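Local structure of glucokinase (Streptomyces griseus, 3VGM) at residues A[12-17]-A[42-47]; A[63-68]-A[77-82]; A[70-75]-A[99-104]; A[106-111]-A[304-309]; A[136-141]-A[151-156]. The protein probably phosphorylates D-glucose at the expense of ATP, giving glucose 6-phosphate and ADP, as a member of the ROK family of sugar kinases. One frame throughout, in Å; residues are numbered along the deposited sequence.

Interaction 1: residues A[12-17]-A[42-47]; sequences TKIAAG and DAICAA
Ile14 carries its CG1 branch beside the backbone N (chi1 -64°) and sets CG2 anti to that N, and with CD1 extended at the end of CG1 (chi2 165°) the two methyls reach different turns of helix 42-47. CD1 meets Ala43 CB at 3.7 Å. CG2 takes the next turn, 4.1 Å from Ala47 CB and, more loosely, beside CG1 of Ile44. Two residues along the strand Ala16 faces the helix as well, its CB 3.8 Å from Ala47 CB and 3.5 Å from Ala47 O. This is a helix packed on the N-terminal beta sheet of an actin-like ATPase fold: strand 13-17 and helix 42-47 run at 36° with their axes 8.0 Å apart at closest approach. Alanines suit the helix face because a single methyl permits that short spacing, while the branched Ile14 fills the wider part. Val31 of strand 25-32 touches Ala43 and Ala47, and Ile9 of strand 3-9 touches Ile44, so the helix rests on several strands at once. No hydrogen bond joins the two segments; the attachment is apolar, depending on the fit of methyl groups and on their burial from water.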
# COMPACT_ATOMS: atom_id res chain seq x y z
N THR A 12 12.30 24.36 -19.82
CA THR A 12 13.35 25.41 -19.88
C THR A 12 13.58 25.96 -21.30
O THR A 12 13.75 27.18 -21.51
CB THR A 12 14.68 24.84 -19.34
OG1 THR A 12 14.54 24.61 -17.93
CG2 THR A 12 15.83 25.81 -19.56
N LYS A 13 13.54 25.05 -22.28
CA LYS A 13 13.72 25.43 -23.67
C LYS A 13 12.65 24.85 -24.59
O LYS A 13 12.07 23.80 -24.30
CB LYS A 13 15.13 25.03 -24.13
CG LYS A 13 15.43 23.56 -23.99
CD LYS A 13 16.74 23.17 -24.70
CE LYS A 13 16.63 21.73 -25.23
NZ LYS A 13 17.90 21.17 -25.82
N ILE A 14 12.37 25.57 -25.67
CA ILE A 14 11.54 25.13 -26.77
C ILE A 14 12.49 24.97 -27.96
O ILE A 14 13.22 25.91 -28.34
CB ILE A 14 10.44 26.17 -27.09
CG1 ILE A 14 9.48 26.30 -25.89
CG2 ILE A 14 9.70 25.82 -28.39
CD1 ILE A 14 8.56 27.55 -25.94
N ALA A 15 12.52 23.76 -28.53
CA ALA A 15 13.40 23.48 -29.67
C ALA A 15 12.56 23.14 -30.89
O ALA A 15 11.58 22.38 -30.77
CB ALA A 15 14.33 22.33 -29.34
N ALA A 16 12.92 23.69 -32.04
CA ALA A 16 12.27 23.31 -33.29
C ALA A 16 13.37 22.82 -34.23
O ALA A 16 14.49 23.32 -34.19
CB ALA A 16 11.53 24.49 -33.91
N GLY A 17 13.05 21.82 -35.04
CA GLY A 17 14.02 21.26 -35.96
C GLY A 17 13.35 20.85 -37.27
O GLY A 17 12.23 20.36 -37.27
N ASP A 42 4.21 32.72 -28.99
CA ASP A 42 5.16 33.52 -29.76
C ASP A 42 6.49 32.79 -29.86
O ASP A 42 7.12 32.80 -30.92
CB ASP A 42 5.46 34.87 -29.11
CG ASP A 42 4.28 35.80 -29.10
OD1 ASP A 42 3.72 36.08 -30.19
OD2 ASP A 42 3.93 36.28 -28.01
N ALA A 43 6.90 32.17 -28.75
CA ALA A 43 8.18 31.47 -28.69
C ALA A 43 8.19 30.28 -29.65
O ALA A 43 9.17 30.07 -30.35
CB ALA A 43 8.50 31.05 -27.27
N ILE A 44 7.11 29.50 -29.66
CA ILE A 44 6.96 28.40 -30.63
C ILE A 44 7.14 28.94 -32.06
O ILE A 44 7.88 28.37 -32.87
CB ILE A 44 5.59 27.68 -30.50
CG1 ILE A 44 5.54 26.85 -29.23
CG2 ILE A 44 5.31 26.82 -31.74
CD1 ILE A 44 4.10 26.41 -28.86
N CYS A 45 6.50 30.07 -32.35
CA CYS A 45 6.61 30.65 -33.69
C CYS A 45 8.02 31.14 -34.04
O CYS A 45 8.46 31.00 -35.20
CB CYS A 45 5.54 31.72 -33.90
SG CYS A 45 3.88 30.98 -33.79
N ALA A 46 8.73 31.69 -33.05
CA ALA A 46 10.10 32.14 -33.26
C ALA A 46 11.01 30.93 -33.48
O ALA A 46 11.90 30.98 -34.33
CB ALA A 46 10.60 33.00 -32.10
N ALA A 47 10.79 29.85 -32.71
CA ALA A 47 11.60 28.63 -32.86
C ALA A 47 11.41 28.04 -34.26
O ALA A 47 12.39 27.69 -34.93
CB ALA A 47 11.24 27.59 -31.76

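Interaction 2: residues A[63-68]-A[77-82]; sequences GAAGYV and FAPNID. With BGC (beta-D-glucopyranose), chain B.
Tyr67 and Phe77 run alongside each other, Tyr67 CE2 coming within 3.4 Å of Phe77 CD2. Their planes are only 20° apart, but with 5.1 Å between centroids the rings are offset, with little of one over the other. At their backbone, Tyr67 N donates to Phe77 O over 2.9 Å, and one face of the tyrosine ring lies over that same oxygen. Gly66 CA adds a CA-H...O contact to Phe77 O. Any side chain at Gly66 would collide with Phe77 O and Ala78, and the backbone angles there also call for glycine.

The bond belongs to a small antiparallel hairpin, strands 67-68 and 75-77, placed beside the glucose site of this ROK kinase; Tyr67 and Phe77 form a hydrogen-bonded pair in it. On its sugar side Gly66 N donates to O3 of beta-D-glucopyranose at 2.9 Å, while Ala65 CB sits 3.6 Å from O6 and packs against Pro79 CG. Tyr67 CE1 lies 3.9 Å from glucose O2. A serine in place of Tyr67 would probably open a gap beside Phe77 and strip cover from the sugar's O2 side.

Farther out, Gly66 O accepts from Asn104 ND2, and Tyr67 packs on the zinc ligand Cys169. Trp286 of a neighbouring subunit stacks on the Phe77 ring, and Ile282 of that subunit packs against Tyr67.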
# COMPACT_ATOMS: atom_id res chain seq x y z
N GLY A 63 4.94 18.73 -30.07
CA GLY A 63 4.76 17.78 -28.93
C GLY A 63 4.63 18.60 -27.66
O GLY A 63 5.47 19.49 -27.38
N ALA A 64 3.57 18.32 -26.89
CA ALA A 64 3.30 19.04 -25.64
C ALA A 64 3.02 18.06 -24.51
O ALA A 64 2.25 17.12 -24.71
CB ALA A 64 2.10 19.95 -25.83
N ALA A 65 3.61 18.29 -23.33
CA ALA A 65 3.24 17.49 -22.14
C ALA A 65 1.77 17.78 -21.80
O ALA A 65 1.32 18.92 -21.89
CB ALA A 65 4.14 17.83 -20.92
N GLY A 66 1.01 16.75 -21.44
CA GLY A 66 -0.39 16.96 -21.05
C GLY A 66 -1.33 16.22 -21.97
O GLY A 66 -0.90 15.43 -22.82
N TYR A 67 -2.62 16.47 -21.79
CA TYR A 67 -3.63 15.65 -22.46
C TYR A 67 -4.01 16.40 -23.72
O TYR A 67 -4.47 17.55 -23.66
CB TYR A 67 -4.87 15.43 -21.55
CG TYR A 67 -4.54 15.25 -20.09
CD1 TYR A 67 -3.46 14.45 -19.69
CD2 TYR A 67 -5.31 15.88 -19.10
CE1 TYR A 67 -3.14 14.31 -18.34
CE2 TYR A 67 -5.00 15.74 -17.75
CZ TYR A 67 -3.91 14.95 -17.38
OH TYR A 67 -3.56 14.84 -16.05
N VAL A 68 -3.79 15.76 -24.86
CA VAL A 68 -4.07 16.38 -26.16
C VAL A 68 -5.28 15.66 -26.74
O VAL A 68 -5.39 14.44 -26.59
CB VAL A 68 -2.84 16.23 -27.09
CG1 VAL A 68 -3.16 16.75 -28.50
CG2 VAL A 68 -1.66 17.00 -26.50
N PHE A 77 -5.25 19.93 -21.13
CA PHE A 77 -4.62 20.26 -19.86
C PHE A 77 -3.13 20.06 -20.01
O PHE A 77 -2.70 19.03 -20.52
CB PHE A 77 -5.15 19.32 -18.75
CG PHE A 77 -4.40 19.42 -17.43
CD1 PHE A 77 -4.81 20.30 -16.44
CD2 PHE A 77 -3.30 18.59 -17.17
CE1 PHE A 77 -4.13 20.39 -15.21
CE2 PHE A 77 -2.62 18.66 -15.95
CZ PHE A 77 -3.03 19.56 -14.97
N ALA A 78 -2.33 21.02 -19.56
CA ALA A 78 -0.88 20.84 -19.48
C ALA A 78 -0.41 20.96 -18.03
O ALA A 78 -0.84 21.86 -17.31
CB ALA A 78 -0.17 21.88 -20.35
N PRO A 79 0.50 20.06 -17.59
CA PRO A 79 0.91 20.06 -16.17
C PRO A 79 1.80 21.25 -15.77
O PRO A 79 1.83 21.59 -14.59
CB PRO A 79 1.66 18.74 -16.02
CG PRO A 79 2.16 18.42 -17.40
CD PRO A 79 1.11 18.95 -18.35
N ASN A 80 2.46 21.88 -16.73
CA ASN A 80 3.42 22.97 -16.45
C ASN A 80 3.14 24.28 -17.17
O ASN A 80 3.93 25.24 -17.07
CB ASN A 80 4.84 22.50 -16.74
CG ASN A 80 5.23 21.32 -15.90
OD1 ASN A 80 5.07 21.33 -14.67
ND2 ASN A 80 5.69 20.26 -16.55
N ILE A 81 2.05 24.33 -17.92
CA ILE A 81 1.65 25.55 -18.63
C ILE A 81 0.18 25.79 -18.31
O ILE A 81 -0.60 24.84 -18.19
CB ILE A 81 1.84 25.41 -20.17
CG1 ILE A 81 3.29 25.03 -20.49
CG2 ILE A 81 1.41 26.69 -20.89
CD1 ILE A 81 3.53 24.52 -21.92
N ASP A 82 -0.20 27.05 -18.15
CA ASP A 82 -1.60 27.36 -17.87
C ASP A 82 -2.41 27.29 -19.17
O ASP A 82 -2.92 28.30 -19.69
CB ASP A 82 -1.73 28.74 -17.18
CG ASP A 82 -3.14 29.00 -16.65
OD1 ASP A 82 -3.52 30.18 -16.56
OD2 ASP A 82 -3.86 28.02 -16.32
C2 BGC B . 1.95 14.13 -18.37
C3 BGC B . 2.11 13.48 -19.74
C4 BGC B . 3.52 13.65 -20.31
C5 BGC B . 4.58 13.29 -19.25
C6 BGC B . 6.00 13.56 -19.75
C1 BGC B . 3.11 13.60 -17.48
O1 BGC B . 3.04 14.16 -16.22
O2 BGC B . 0.69 13.80 -17.78
O3 BGC B . 1.14 13.97 -20.64
O4 BGC B . 3.68 12.83 -21.47
O5 BGC B . 4.34 14.05 -18.07
O6 BGC B . 6.13 14.95 -20.04

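Interaction 3: residues A[70-75]-A[99-104]; sequences DKRATV and PVVVEN. With K (potassium ion), chain D; BGC (beta-D-glucopyranose), chain B.
Arg72 O accepts from Val102 N at 3.0 Å, a nearly straight bond (167° at the hydrogen). It fastens the loop of the 67-68/75-77 hairpin to strand 100-104, the outermost strand, within this chain, of the five-stranded N-terminal sheet of the actin-like fold. Arg72 itself has positive phi and psi, a backbone turn that brings both its carbonyl and its side chain to the strand. Bent at chi2 and chi3, the arginine runs alongside Glu103 and grips a single oxygen with two nitrogens: NE lies 2.8 Å and NH1 2.9 Å from Glu103 OE2. That oxygen is in the guanidinium plane, yet NE meets it from above the carboxylate plane, the two planes being 51° apart. Val101 CG1 lies over one guanidinium face, toward the rim. A leucine here would remove both N-H donors, and Glu103 would probably be left with an unbalanced charge on that side and a carboxylate freer to turn, although Arg146 still pairs with OE1. The branched valines suit a strand, and Val102 CG1 meets Val75 CG2 across the contact, the two side chains crossing at about a right angle; both pack on Leu88 of helix 88-96. At the strand's far end Asn104 N-caps the following helix, its ND2 bonding weakly to glucose O3 and O4 while OD1 binds the potassium ion at 2.7 Å.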
# COMPACT_ATOMS: atom_id res chain seq x y z
N ASP A 70 -8.24 14.15 -29.53
CA ASP A 70 -8.10 13.20 -30.64
C ASP A 70 -8.07 13.91 -31.99
O ASP A 70 -7.67 13.31 -33.00
CB ASP A 70 -9.25 12.20 -30.60
CG ASP A 70 -10.61 12.86 -30.64
OD1 ASP A 70 -10.96 13.60 -29.69
OD2 ASP A 70 -11.35 12.65 -31.62
N LYS A 71 -8.51 15.17 -32.03
CA LYS A 71 -8.35 15.97 -33.26
C LYS A 71 -6.90 16.50 -33.43
O LYS A 71 -6.57 17.17 -34.43
CB LYS A 71 -9.33 17.13 -33.27
CG LYS A 71 -10.80 16.70 -33.21
CD LYS A 71 -11.70 17.92 -33.25
CE LYS A 71 -13.16 17.49 -33.08
NZ LYS A 71 -14.05 18.67 -33.00
N ARG A 72 -6.04 16.22 -32.44
CA ARG A 72 -4.62 16.64 -32.48
C ARG A 72 -4.51 18.14 -32.71
O ARG A 72 -3.78 18.62 -33.61
CB ARG A 72 -3.85 15.86 -33.56
CG ARG A 72 -4.03 14.34 -33.44
CD ARG A 72 -3.96 13.68 -34.81
NE ARG A 72 -2.57 13.59 -35.24
CZ ARG A 72 -2.16 13.50 -36.50
NH1 ARG A 72 -0.86 13.39 -36.76
NH2 ARG A 72 -3.02 13.54 -37.51
N ALA A 73 -5.24 18.88 -31.89
CA ALA A 73 -5.46 20.31 -32.11
C ALA A 73 -5.46 21.11 -30.83
O ALA A 73 -5.06 22.28 -30.83
CB ALA A 73 -6.80 20.52 -32.86
N THR A 74 -5.92 20.51 -29.74
CA THR A 74 -6.21 21.23 -28.51
C THR A 74 -5.46 20.58 -27.37
O THR A 74 -5.46 19.34 -27.23
CB THR A 74 -7.73 21.24 -28.23
OG1 THR A 74 -8.41 21.93 -29.30
CG2 THR A 74 -8.06 21.92 -26.93
N VAL A 75 -4.79 21.39 -26.56
CA VAL A 75 -4.21 20.88 -25.32
C VAL A 75 -5.30 21.04 -24.26
O VAL A 75 -5.66 22.16 -23.87
CB VAL A 75 -2.91 21.62 -24.88
CG1 VAL A 75 -2.42 21.04 -23.55
CG2 VAL A 75 -1.79 21.51 -25.96
N PRO A 99 0.19 23.84 -42.28
CA PRO A 99 -0.59 22.90 -41.45
C PRO A 99 0.17 22.53 -40.17
O PRO A 99 1.40 22.35 -40.20
CB PRO A 99 -0.72 21.66 -42.33
CG PRO A 99 -0.40 22.12 -43.72
CD PRO A 99 0.52 23.29 -43.61
N VAL A 100 -0.56 22.41 -39.07
CA VAL A 100 0.01 22.09 -37.76
C VAL A 100 -0.73 20.90 -37.16
O VAL A 100 -1.97 20.80 -37.28
CB VAL A 100 -0.08 23.30 -36.79
CG1 VAL A 100 0.28 22.89 -35.36
CG2 VAL A 100 0.80 24.46 -37.28
N VAL A 101 0.02 19.97 -36.56
CA VAL A 101 -0.58 18.95 -35.72
C VAL A 101 0.00 19.10 -34.31
O VAL A 101 1.18 19.41 -34.16
CB VAL A 101 -0.40 17.48 -36.27
CG1 VAL A 101 -0.91 17.36 -37.74
CG2 VAL A 101 1.05 17.01 -36.18
N VAL A 102 -0.84 18.89 -33.30
CA VAL A 102 -0.42 18.92 -31.90
C VAL A 102 -0.56 17.48 -31.37
O VAL A 102 -1.60 16.84 -31.57
CB VAL A 102 -1.28 19.93 -31.06
CG1 VAL A 102 -0.90 19.88 -29.58
CG2 VAL A 102 -1.12 21.35 -31.61
N GLU A 103 0.50 16.97 -30.74
CA GLU A 103 0.51 15.60 -30.22
C GLU A 103 1.00 15.65 -28.79
O GLU A 103 1.80 16.53 -28.43
CB GLU A 103 1.48 14.72 -31.02
CG GLU A 103 1.12 14.64 -32.50
CD GLU A 103 0.09 13.54 -32.80
OE1 GLU A 103 -0.50 12.94 -31.86
OE2 GLU A 103 -0.12 13.27 -34.01
N ASN A 104 0.55 14.70 -27.97
CA ASN A 104 1.19 14.53 -26.67
C ASN A 104 2.71 14.26 -26.84
O ASN A 104 3.11 13.58 -27.78
CB ASN A 104 0.51 13.39 -25.89
CG ASN A 104 1.32 12.94 -24.70
OD1 ASN A 104 2.09 11.98 -24.79
ND2 ASN A 104 1.14 13.61 -23.56
K K D . 1.03 9.58 -24.01
C2 BGC B . 1.95 14.13 -18.37
C3 BGC B . 2.11 13.48 -19.74
C4 BGC B . 3.52 13.65 -20.31
C5 BGC B . 4.58 13.29 -19.25
C6 BGC B . 6.00 13.56 -19.75
C1 BGC B . 3.11 13.60 -17.48
O1 BGC B . 3.04 14.16 -16.22
O2 BGC B . 0.69 13.80 -17.78
O3 BGC B . 1.14 13.97 -20.64
O4 BGC B . 3.68 12.83 -21.47
O5 BGC B . 4.34 14.05 -18.07
O6 BGC B . 6.13 14.95 -20.04
O HOH W 1 2.39 10.37 -21.73
O HOH W 2 -1.27 11.11 -23.46

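Interaction 4: residues A[106-111]-A[304-309]; sequences ANAAAW and VGAADL. With K (potassium ion), chain D.
Trp111 leaves helix 106-111 with CG anti to the backbone N (chi1 -177°), and this carries the indole across to helix 304-309. Trp111 CB is 4.0 Å from Leu309 CD1. Next, Trp111 CG and CD1 lie against the same leucine: Trp111 CD1 is 3.5 Å from Leu309 CG, and Leu309 CD2 stands 3.6 Å from the centroid of the five-membered ring, only 10° off the normal, a CH-pi contact over the face. At the pyrrole edge NE1 donates to Asp308 OD2 at 2.9 Å, meeting that oxygen's anti lone pair, the one away from OD1; ring and carboxylate are nearly coplanar. Farther round, CD2 and CE2 still lie near Leu309 CD2, and CE2 and CZ2 near Asp308 OD2. Gly305 O lies at the ring edge by CD1.

The helices cross almost perpendicularly (87°), with segment axes 7.1 Å apart. Such closeness needs small residues: Gly305 CA makes a CA-H...O contact of 3.2 Å to Ala108 O, a CB on Gly305 would clash with that oxygen, and Ala108 CB meets Ala306 CB. This joins the helix after strand 100-104 to the C-terminal helix. Asp308 OD2 is also paired with Arg115, and OD1 with Arg311. The buried carboxylate is therefore served by two arginines and an indole N-H, which would be expected to favour its charged form, while tryptophan supplies both that donor and an apolar face for leucine.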
# COMPACT_ATOMS: atom_id res chain seq x y z
N ALA A 106 5.00 12.48 -25.24
CA ALA A 106 5.51 11.11 -25.15
C ALA A 106 4.95 10.23 -26.27
O ALA A 106 5.61 9.28 -26.70
CB ALA A 106 5.24 10.51 -23.76
N ASN A 107 3.75 10.55 -26.75
CA ASN A 107 3.25 9.93 -28.00
C ASN A 107 4.21 10.23 -29.15
O ASN A 107 4.58 9.32 -29.92
CB ASN A 107 1.85 10.44 -28.40
CG ASN A 107 0.73 9.85 -27.57
OD1 ASN A 107 0.93 8.95 -26.75
ND2 ASN A 107 -0.49 10.35 -27.78
N ALA A 108 4.58 11.50 -29.28
CA ALA A 108 5.53 11.90 -30.32
C ALA A 108 6.87 11.17 -30.18
O ALA A 108 7.41 10.66 -31.17
CB ALA A 108 5.75 13.43 -30.30
N ALA A 109 7.41 11.13 -28.96
CA ALA A 109 8.68 10.41 -28.71
C ALA A 109 8.56 8.92 -29.03
O ALA A 109 9.48 8.32 -29.59
CB ALA A 109 9.21 10.63 -27.27
N ALA A 110 7.41 8.32 -28.69
CA ALA A 110 7.16 6.91 -28.97
C ALA A 110 7.17 6.69 -30.47
O ALA A 110 7.77 5.73 -30.96
CB ALA A 110 5.82 6.44 -28.34
N TRP A 111 6.48 7.55 -31.22
CA TRP A 111 6.44 7.39 -32.67
C TRP A 111 7.87 7.57 -33.25
O TRP A 111 8.27 6.82 -34.14
CB TRP A 111 5.48 8.42 -33.29
CG TRP A 111 5.34 8.27 -34.76
CD1 TRP A 111 5.83 9.12 -35.74
CD2 TRP A 111 4.71 7.19 -35.44
NE1 TRP A 111 5.50 8.63 -36.99
CE2 TRP A 111 4.84 7.43 -36.83
CE3 TRP A 111 4.04 6.02 -35.00
CZ2 TRP A 111 4.30 6.57 -37.79
CZ3 TRP A 111 3.52 5.16 -35.96
CH2 TRP A 111 3.65 5.44 -37.34
N VAL A 304 11.73 14.61 -33.56
CA VAL A 304 11.66 13.77 -34.75
C VAL A 304 10.26 13.16 -34.93
O VAL A 304 9.68 13.18 -36.02
CB VAL A 304 12.74 12.65 -34.68
CG1 VAL A 304 12.51 11.61 -35.70
CG2 VAL A 304 14.17 13.29 -34.91
N GLY A 305 9.72 12.61 -33.84
CA GLY A 305 8.40 11.98 -33.91
C GLY A 305 7.31 12.98 -34.24
O GLY A 305 6.44 12.70 -35.07
N ALA A 306 7.33 14.16 -33.60
CA ALA A 306 6.32 15.18 -33.90
C ALA A 306 6.41 15.65 -35.35
O ALA A 306 5.37 15.86 -36.00
CB ALA A 306 6.46 16.39 -32.95
N ALA A 307 7.63 15.83 -35.86
CA ALA A 307 7.79 16.18 -37.27
C ALA A 307 7.18 15.11 -38.18
O ALA A 307 6.51 15.43 -39.18
CB ALA A 307 9.29 16.44 -37.65
N ASP A 308 7.40 13.84 -37.84
CA ASP A 308 6.92 12.79 -38.73
C ASP A 308 5.40 12.64 -38.64
O ASP A 308 4.74 12.39 -39.65
CB ASP A 308 7.64 11.45 -38.49
CG ASP A 308 7.44 10.48 -39.65
OD1 ASP A 308 7.90 10.81 -40.77
OD2 ASP A 308 6.77 9.44 -39.46
N LEU A 309 4.85 12.82 -37.45
CA LEU A 309 3.40 12.77 -37.26
C LEU A 309 2.71 13.87 -38.05
O LEU A 309 1.60 13.67 -38.54
CB LEU A 309 3.02 12.84 -35.78
CG LEU A 309 3.34 11.52 -35.04
CD1 LEU A 309 3.24 11.72 -33.54
CD2 LEU A 309 2.44 10.34 -35.52
K K D . 1.03 9.58 -24.01
O HOH W 1 2.39 10.37 -21.73
O HOH W 2 -1.27 11.11 -23.46

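Interaction 5: residues A[136-141]-A[151-156]; sequences GGIIIG and VAAEFG. With K (potassium ion), chain D; BGC (beta-D-glucopyranose), chain B.
The potassium ion is gripped from both segments, by Gly136 O at 2.6 Å and by Ala153 O at 2.9 Å. Asn104 OD1, Asn107 OD1 and two waters complete its shell of six. Gly136 O and Ala153 O stand 3.5 Å apart, and the cation between them would be expected to offset their mutual repulsion. One of the waters accepts from Gly136 N and is also hydrogen-bonded to O4 of the glucose, tying the metal shell to the sugar.

Beside the metal site the contact is apolar. Phe155, with CG beside its backbone N (chi1 -63°), brings CD2 to 3.3 Å from Gly136 CA and sets CZ near Ile138 CG1. A side chain on Gly136 would run into that ring, and this suits glycine to the place. Ile138 extends CD1 to 3.7 Å from Ala153 CB, so residues 136-138 of strand 134-140 are packed by the loop that also gives the metal a ligand. Leu250 of a neighbouring subunit packs on Ile138, Ala152 and Phe155, which puts the contact at the subunit interface.

The bond to CB of Glu154 points away from the strand, at the centre of an inverse gamma turn, and the chain bends at chi2. Its carboxylate spans two sugar hydroxyls: glucose O2 donates to OE1 and O3 to OE2, each at 2.6 Å. A two-oxygen acceptor fits this vicinal pair. His157, a zinc ligand that follows shortly, bonds the same sugar, so the loop forms one wall of the glucose site of a ROK kinase, leading from the potassium ion toward the zinc.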
# COMPACT_ATOMS: atom_id res chain seq x y z
N GLY A 136 4.39 7.94 -21.89
CA GLY A 136 4.66 6.84 -22.82
C GLY A 136 3.80 6.94 -24.05
O GLY A 136 3.07 7.92 -24.23
N GLY A 137 3.90 5.93 -24.90
CA GLY A 137 3.11 5.86 -26.12
C GLY A 137 2.87 4.40 -26.48
O GLY A 137 3.65 3.50 -26.11
N ILE A 138 1.78 4.18 -27.19
CA ILE A 138 1.35 2.86 -27.59
C ILE A 138 1.39 2.72 -29.09
O ILE A 138 0.73 3.49 -29.80
CB ILE A 138 -0.13 2.64 -27.14
CG1 ILE A 138 -0.24 2.69 -25.60
CG2 ILE A 138 -0.72 1.32 -27.70
CD1 ILE A 138 -1.68 3.05 -25.11
N ILE A 139 2.13 1.71 -29.56
CA ILE A 139 2.05 1.30 -30.97
C ILE A 139 1.44 -0.09 -31.03
O ILE A 139 1.97 -1.05 -30.42
CB ILE A 139 3.45 1.23 -31.63
CG1 ILE A 139 4.26 2.50 -31.38
CG2 ILE A 139 3.34 0.82 -33.14
CD1 ILE A 139 3.69 3.77 -31.98
N ILE A 140 0.32 -0.20 -31.74
CA ILE A 140 -0.36 -1.49 -31.92
C ILE A 140 -0.70 -1.61 -33.39
O ILE A 140 -1.22 -0.67 -33.98
CB ILE A 140 -1.66 -1.59 -31.08
CG1 ILE A 140 -1.33 -1.77 -29.58
CG2 ILE A 140 -2.57 -2.82 -31.53
CD1 ILE A 140 -2.56 -1.67 -28.69
N GLY A 141 -0.35 -2.75 -33.97
CA GLY A 141 -0.50 -2.97 -35.43
C GLY A 141 0.09 -1.85 -36.26
O GLY A 141 -0.56 -1.35 -37.20
N VAL A 151 -6.41 10.82 -25.27
CA VAL A 151 -5.69 10.83 -23.97
C VAL A 151 -5.19 9.46 -23.49
O VAL A 151 -4.96 9.26 -22.26
CB VAL A 151 -6.56 11.51 -22.84
CG1 VAL A 151 -5.73 11.79 -21.60
CG2 VAL A 151 -7.17 12.82 -23.36
N ALA A 152 -4.97 8.53 -24.42
CA ALA A 152 -4.40 7.22 -24.05
C ALA A 152 -2.95 7.37 -23.63
O ALA A 152 -2.33 8.43 -23.87
CB ALA A 152 -4.50 6.25 -25.23
N ALA A 153 -2.40 6.31 -23.03
CA ALA A 153 -0.99 6.24 -22.65
C ALA A 153 -0.60 7.38 -21.71
O ALA A 153 0.54 7.90 -21.77
CB ALA A 153 -0.06 6.20 -23.92
N GLU A 154 -1.52 7.76 -20.81
CA GLU A 154 -1.09 8.54 -19.64
C GLU A 154 -0.52 7.60 -18.56
O GLU A 154 -1.05 7.50 -17.43
CB GLU A 154 -2.23 9.42 -19.09
CG GLU A 154 -2.39 10.72 -19.96
CD GLU A 154 -1.15 11.62 -19.91
OE1 GLU A 154 -0.50 11.71 -18.83
OE2 GLU A 154 -0.81 12.25 -20.93
N PHE A 155 0.55 6.89 -18.93
CA PHE A 155 1.18 5.91 -18.02
C PHE A 155 1.62 6.50 -16.69
O PHE A 155 1.64 5.79 -15.68
CB PHE A 155 2.42 5.32 -18.70
CG PHE A 155 2.11 4.54 -19.96
CD1 PHE A 155 0.99 3.75 -20.05
CD2 PHE A 155 2.96 4.58 -21.04
CE1 PHE A 155 0.70 3.01 -21.23
CE2 PHE A 155 2.68 3.82 -22.22
CZ PHE A 155 1.55 3.05 -22.30
N GLY A 156 2.02 7.77 -16.69
CA GLY A 156 2.48 8.39 -15.47
C GLY A 156 1.41 8.45 -14.40
O GLY A 156 1.74 8.58 -13.23
K K D . 1.03 9.58 -24.01
C2 BGC B . 1.95 14.13 -18.37
C3 BGC B . 2.11 13.48 -19.74
C4 BGC B . 3.52 13.65 -20.31
C5 BGC B . 4.58 13.29 -19.25
C6 BGC B . 6.00 13.56 -19.75
C1 BGC B . 3.11 13.60 -17.48
O1 BGC B . 3.04 14.16 -16.22
O2 BGC B . 0.69 13.80 -17.78
O3 BGC B . 1.14 13.97 -20.64
O4 BGC B . 3.68 12.83 -21.47
O5 BGC B . 4.34 14.05 -18.07
O6 BGC B . 6.13 14.95 -20.04
O HOH W 1 2.39 10.37 -21.73
O HOH W 2 -1.27 11.11 -23.46

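Interactions 1, 2 and 3 all reach the N-terminal sheet, and interactions 2 and 3 touch through its neighbouring strands 57-64 and 100-104. Interaction 5 belongs to the other five-stranded sheet and is nested in the long loop closed by interaction 4. Interactions 1, 2, 4 and 5 are buried, whereas interaction 3 is partly buried and relies on a salt bridge. Interaction 1, purely apolar, lies about 17 Å (nearest atoms) from interaction 5, where carbonyls and carboxylate serve metal and sugar. Residues of interactions 3, 4 and 5 share one potassium ion; interactions 2, 3 and 5 meet at the glucose. Interaction 4 joins helices with mixed apolar and charged chemistry.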